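Local atomic coordinates of single-stranded DNA-binding protein (Thermus aquaticus, PDB entry 2FXQ), a protein that binds single-stranded DNA and probably recruits partner proteins to it during DNA replication, recombination and repair. Residues P141-Y145 with A183-S187. Numbering follows the deposited sequence.
Sequences PDLRY and AEWAS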
loop_
_atom_site.group_PDB
_atom_site.type_symbol
_atom_site.label_atom_id
_atom_site.label_comp_id
_atom_site.label_asym_id
_atom_site.label_seq_id
_atom_site.Cartn_x
_atom_site.Cartn_y
_atom_site.Cartn_z
ATOM N N PRO A 141 25.225 2.268 -7.065
ATOM C CA PRO A 141 24.261 2.190 -8.187
ATOM C C PRO A 141 25.064 2.408 -9.463
ATOM O O PRO A 141 26.021 3.155 -9.470
ATOM C CB PRO A 141 23.344 3.374 -7.932
ATOM C CG PRO A 141 24.216 4.338 -7.227
ATOM C CD PRO A 141 25.063 3.484 -6.258
ATOM N N ASP A 142 24.709 1.750 -10.546
ATOM C CA ASP A 142 25.399 2.112 -11.767
ATOM C C ASP A 142 24.417 2.724 -12.790
ATOM O O ASP A 142 23.660 2.021 -13.386
ATOM C CB ASP A 142 26.206 0.924 -12.300
ATOM C CG ASP A 142 27.125 1.320 -13.420
ATOM O OD1 ASP A 142 27.044 0.671 -14.483
ATOM O OD2 ASP A 142 27.937 2.277 -13.331
ATOM N N LEU A 143 24.399 4.046 -12.923
ATOM C CA LEU A 143 23.445 4.689 -13.827
ATOM C C LEU A 143 23.768 4.297 -15.269
ATOM O O LEU A 143 24.960 4.325 -15.656
ATOM C CB LEU A 143 23.545 6.197 -13.701
ATOM C CG LEU A 143 22.563 7.094 -14.480
ATOM C CD1 LEU A 143 21.101 6.737 -14.111
ATOM C CD2 LEU A 143 22.884 8.550 -14.081
ATOM N N ARG A 144 22.747 3.923 -16.046
ATOM C CA ARG A 144 22.915 3.829 -17.505
ATOM C C ARG A 144 21.824 4.612 -18.212
ATOM O O ARG A 144 20.849 5.118 -17.592
ATOM C CB ARG A 144 22.840 2.387 -18.003
ATOM C CG ARG A 144 23.343 1.285 -17.089
ATOM C CD ARG A 144 23.427 -0.065 -17.822
ATOM N NE ARG A 144 22.493 -0.081 -18.956
ATOM C CZ ARG A 144 21.207 -0.437 -18.878
ATOM N NH1 ARG A 144 20.681 -0.859 -17.728
ATOM N NH2 ARG A 144 20.441 -0.378 -19.962
ATOM N N TYR A 145 21.980 4.707 -19.517
ATOM C CA TYR A 145 20.958 5.287 -20.373
ATOM C C TYR A 145 20.531 4.271 -21.427
ATOM O O TYR A 145 21.384 3.652 -22.007
ATOM C CB TYR A 145 21.510 6.566 -20.984
ATOM C CG TYR A 145 21.624 7.660 -19.948
ATOM C CD1 TYR A 145 22.806 7.833 -19.198
ATOM C CD2 TYR A 145 20.541 8.470 -19.671
ATOM C CE1 TYR A 145 22.896 8.825 -18.223
ATOM C CE2 TYR A 145 20.632 9.486 -18.736
ATOM C CZ TYR A 145 21.822 9.652 -18.013
ATOM O OH TYR A 145 21.880 10.675 -17.070
ATOM N N ALA A 183 15.965 7.466 -11.276
ATOM C CA ALA A 183 17.297 6.833 -11.576
ATOM C C ALA A 183 18.423 7.886 -11.388
ATOM O O ALA A 183 19.472 7.606 -10.773
ATOM C CB ALA A 183 17.342 6.269 -12.987
ATOM N N GLU A 184 18.185 9.096 -11.879
ATOM C CA GLU A 184 19.220 10.147 -11.755
ATOM C C GLU A 184 19.461 10.497 -10.313
ATOM O O GLU A 184 20.594 10.661 -9.895
ATOM C CB GLU A 184 18.799 11.405 -12.481
ATOM C CG GLU A 184 19.736 11.717 -13.628
ATOM C CD GLU A 184 18.946 11.828 -14.878
ATOM O OE1 GLU A 184 19.532 11.712 -15.965
ATOM O OE2 GLU A 184 17.720 12.007 -14.724
ATOM N N TRP A 185 18.392 10.621 -9.554
ATOM C CA TRP A 185 18.529 10.848 -8.107
ATOM C C TRP A 185 19.222 9.671 -7.407
ATOM O O TRP A 185 20.107 9.877 -6.580
ATOM C CB TRP A 185 17.128 11.059 -7.506
ATOM C CG TRP A 185 17.147 11.239 -6.044
ATOM C CD1 TRP A 185 17.286 12.437 -5.343
ATOM C CD2 TRP A 185 17.025 10.201 -5.053
ATOM N NE1 TRP A 185 17.248 12.173 -3.991
ATOM C CE2 TRP A 185 17.090 10.824 -3.784
ATOM C CE3 TRP A 185 16.852 8.810 -5.116
ATOM C CZ2 TRP A 185 17.016 10.097 -2.593
ATOM C CZ3 TRP A 185 16.822 8.097 -3.978
ATOM C CH2 TRP A 185 16.865 8.744 -2.694
ATOM N N ALA A 186 18.818 8.432 -7.726
ATOM C CA ALA A 186 19.390 7.233 -7.073
ATOM C C ALA A 186 20.884 7.092 -7.351
ATOM O O ALA A 186 21.645 6.499 -6.560
ATOM C CB ALA A 186 18.619 5.969 -7.515
ATOM N N SER A 187 21.314 7.675 -8.466
ATOM C CA SER A 187 22.750 7.626 -8.802
ATOM C C SER A 187 23.654 8.320 -7.746
ATOM O O SER A 187 24.858 8.071 -7.732
ATOM C CB SER A 187 23.013 8.200 -10.202
ATOM O OG SER A 187 23.031 9.624 -10.181
#
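Leu143 packs its forked side chain against residues 183-187, and the close-packed half of the contact is built around it. With CG anti to the backbone N (chi1 -175°), the side chain extends to the helix, where its two methyls part: CD1 lies 4.0 Å from Ala183 CB, and CD2 lies 3.9 Å from Ser187 CB, one turn further on. Alanine suits this buried position because its single methyl lets the leucine come close to the backbone. Ser187 can accept an apolar neighbour because its hydroxyl is engaged with the backbone of its own segment, OG donating to Glu184 O at 2.7 Å. Pro141 brings ring atom CG to 3.4 Å from Ala186 O, its compact apolar ring also touching Val153 and Leu155 of strand 151-160.

The other side is looser and more open to solvent, suiting long, polar-tipped chains. Tyr145 OH donates to Glu184 OE1 at 2.8 Å; OE1 accepts with its anti lone pair, at the ring's edge and near its plane, and the side chains cross at about a right angle. Were Glu184 replaced by alanine, the hydroxyl would probably lose this acceptor and the tyrosine be freer to swing away. The contact joins the connection between strands 129-137 and 151-160 to helix 180-186, which lies between strands 171-179 and 194-207, matching the OB-fold helix between the third and fourth strands that caps one end of the five-stranded barrel.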